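Local coordinates for putative uncharacterized protein (PDB 4HFK) that is probably an immunity protein of a type VI secretion system, neutralising the partner amidase effector that such systems deliver, at residues F9-Q12 and Q13-E16. Residues are numbered along the deposited sequence; the frame is centred on the assembly and turned at random. Where two conformers were deposited one is given.
Sequences FSQQ and QIFE. With SO4 (sulfate ion), chain E.
Q13 reaches back over S10, its side chain running along S10 OG. Q13 CB lies beside that oxygen, Q13 CG closes to 3.2 Å of S10 OG, and Q13 CD passes beside it as well. The chain runs extended beyond CG (chi2 161°), which carries Q13 OE1 to the backbone of S10, where it accepts from S10 N at 3.0 Å in a nearly straight bond. The donor lies well above the amide plane rather than on a lone pair. Q13 NE2, the other tip, stays a loose 4.0 Å from S10 OG. In return S10 OG accepts from Q13 N, also at 3.0 Å; with OG turned between its own backbone N and carbonyl carbon (chi1 71°), it faces that first turn. These reciprocal bonds make a capping box, with S10 as N-cap of helix 11-27. Just ahead of the cap, the F9 and Q13 side chains cross at about a right angle, ring and amide planes 79° apart. F9 CB packs 4.0 Å from I14 CG1, while the F9 ring meets W44 edge-to-face. In one of its two modelled conformers, Q12 NE2 donates to O2 of a sulfate, probably from the crystallisation liquor, at 2.9 Å. K96 and R93 also bind this ion, and K96 salt-bridges E16 OE2.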
ATOM      1  N   PHE B   9      -1.722  -9.198  11.865  1.00  7.30           N
ATOM      2  CA  PHE B   9      -1.408  -9.636  10.503  1.00  6.39           C
ATOM      3  C   PHE B   9      -0.574 -10.915  10.577  1.00  9.60           C
ATOM      4  O   PHE B   9       0.069 -11.183  11.591  1.00  6.58           O
ATOM      5  CB  PHE B   9      -0.611  -8.556   9.752  1.00  7.25           C
ATOM      6  CG  PHE B   9      -1.397  -7.299   9.463  1.00  9.11           C
ATOM      7  CD1 PHE B   9      -1.856  -7.037   8.184  1.00  8.10           C
ATOM      8  CD2 PHE B   9      -1.676  -6.386  10.468  1.00  6.80           C
ATOM      9  CE1 PHE B   9      -2.590  -5.891   7.906  1.00  8.96           C
ATOM     10  CE2 PHE B   9      -2.410  -5.230  10.195  1.00 10.28           C
ATOM     11  CZ  PHE B   9      -2.860  -4.984   8.913  1.00 10.04           C
ATOM     12  N   SER B  10      -0.566 -11.704   9.506  1.00  9.35           N
ATOM     13  CA  SER B  10       0.285 -12.891   9.469  1.00  8.38           C
ATOM     14  C   SER B  10       1.723 -12.453   9.213  1.00 10.17           C
ATOM     15  O   SER B  10       1.960 -11.324   8.765  1.00  7.38           O
ATOM     16  CB  SER B  10      -0.140 -13.806   8.327  1.00  9.99           C
ATOM     17  OG  SER B  10       0.207 -13.229   7.073  1.00  8.08           O
ATOM     18  N   GLN B  11       2.678 -13.348   9.461  1.00  8.28           N
ATOM     19  CA  GLN B  11       4.087 -13.049   9.196  1.00  9.95           C
ATOM     20  C   GLN B  11       4.326 -12.791   7.713  1.00 11.65           C
ATOM     21  O   GLN B  11       5.160 -11.958   7.337  1.00  9.92           O
ATOM     22  CB  GLN B  11       4.982 -14.183   9.713  1.00  8.89           C
ATOM     23  CG  GLN B  11       5.223 -14.099  11.232  1.00 11.22           C
ATOM     24  CD  GLN B  11       6.080 -12.889  11.608  1.00 12.72           C
ATOM     25  OE1 GLN B  11       7.040 -12.562  10.907  1.00 12.97           O
ATOM     26  NE2 GLN B  11       5.733 -12.217  12.704  1.00 11.90           N
ATOM     27  N   GLN B  12       3.589 -13.503   6.866  0.50  9.22           N
ATOM     28  CA  GLN B  12       3.698 -13.323   5.424  0.50 11.59           C
ATOM     29  C   GLN B  12       3.264 -11.921   5.031  0.50 10.06           C
ATOM     30  O   GLN B  12       3.962 -11.219   4.295  0.50  8.35           O
ATOM     31  CB  GLN B  12       2.833 -14.353   4.697  0.50 11.63           C
ATOM     32  CG  GLN B  12       3.232 -15.777   5.003  0.50 13.46           C
ATOM     33  CD  GLN B  12       4.650 -16.035   4.592  0.50 14.16           C
ATOM     34  OE1 GLN B  12       5.530 -16.262   5.425  0.50 17.82           O
ATOM     35  NE2 GLN B  12       4.890 -15.988   3.294  0.50 14.29           N
ATOM     36  N   GLN B  13       2.098 -11.520   5.526  1.00  7.88           N
ATOM     37  CA  GLN B  13       1.563 -10.193   5.228  1.00  8.69           C
ATOM     38  C   GLN B  13       2.469  -9.091   5.760  1.00  8.61           C
ATOM     39  O   GLN B  13       2.594  -8.030   5.145  1.00  8.82           O
ATOM     40  CB  GLN B  13       0.161 -10.039   5.829  1.00  5.94           C
ATOM     41  CG  GLN B  13      -0.884 -10.930   5.165  1.00  8.72           C
ATOM     42  CD  GLN B  13      -2.117 -11.118   6.033  1.00 11.09           C
ATOM     43  OE1 GLN B  13      -2.140 -10.707   7.209  1.00  6.95           O
ATOM     44  NE2 GLN B  13      -3.148 -11.735   5.466  1.00  8.21           N
ATOM     45  N   ILE B  14       3.080  -9.340   6.916  1.00  7.50           N
ATOM     46  CA  ILE B  14       4.007  -8.370   7.500  1.00  9.22           C
ATOM     47  C   ILE B  14       5.184  -8.124   6.544  1.00  8.23           C
ATOM     48  O   ILE B  14       5.565  -6.976   6.290  1.00  6.48           O
ATOM     49  CB  ILE B  14       4.484  -8.822   8.896  1.00  7.13           C
ATOM     50  CG1 ILE B  14       3.359  -8.618   9.922  1.00  5.17           C
ATOM     51  CG2 ILE B  14       5.718  -8.024   9.343  1.00  7.40           C
ATOM     52  CD1 ILE B  14       3.585  -9.350  11.229  1.00  9.72           C
ATOM     53  N   PHE B  15       5.732  -9.194   5.976  1.00  7.64           N
ATOM     54  CA  PHE B  15       6.815  -9.058   5.011  1.00  6.68           C
ATOM     55  C   PHE B  15       6.341  -8.397   3.707  1.00  6.40           C
ATOM     56  O   PHE B  15       7.010  -7.499   3.168  1.00  7.02           O
ATOM     57  CB  PHE B  15       7.465 -10.419   4.730  1.00  8.55           C
ATOM     58  CG  PHE B  15       8.764 -10.315   3.980  1.00 11.30           C
ATOM     59  CD1 PHE B  15       9.915  -9.866   4.623  1.00  8.02           C
ATOM     60  CD2 PHE B  15       8.838 -10.656   2.641  1.00  9.42           C
ATOM     61  CE1 PHE B  15      11.115  -9.759   3.946  1.00 11.13           C
ATOM     62  CE2 PHE B  15      10.044 -10.551   1.949  1.00 11.88           C
ATOM     63  CZ  PHE B  15      11.184 -10.105   2.600  1.00  8.98           C
ATOM     64  N   GLU B  16       5.191  -8.827   3.196  1.00  5.78           N
ATOM     65  CA  GLU B  16       4.607  -8.195   2.006  1.00  9.05           C
ATOM     66  C   GLU B  16       4.421  -6.687   2.185  1.00  7.55           C
ATOM     67  O   GLU B  16       4.730  -5.903   1.290  1.00  8.18           O
ATOM     68  CB  GLU B  16       3.256  -8.839   1.663  1.00  7.89           C
ATOM     69  CG  GLU B  16       3.384 -10.259   1.104  1.00  9.78           C
ATOM     70  CD  GLU B  16       2.084 -11.056   1.205  1.00 14.16           C
ATOM     71  OE1 GLU B  16       1.055 -10.494   1.662  1.00 12.86           O
ATOM     72  OE2 GLU B  16       2.101 -12.249   0.833  1.00 17.40           O
TER
HETATM   73  S   SO4 E 200       2.793 -16.808   0.513  1.00 24.27           S
HETATM   74  O1  SO4 E 200       3.558 -16.171  -0.569  1.00 13.03           O
HETATM   75  O2  SO4 E 200       2.523 -15.805   1.559  1.00 19.83           O
HETATM   76  O3  SO4 E 200       1.520 -17.313  -0.016  1.00 20.49           O
HETATM   77  O4  SO4 E 200       3.537 -17.938   1.075  1.00 15.17           O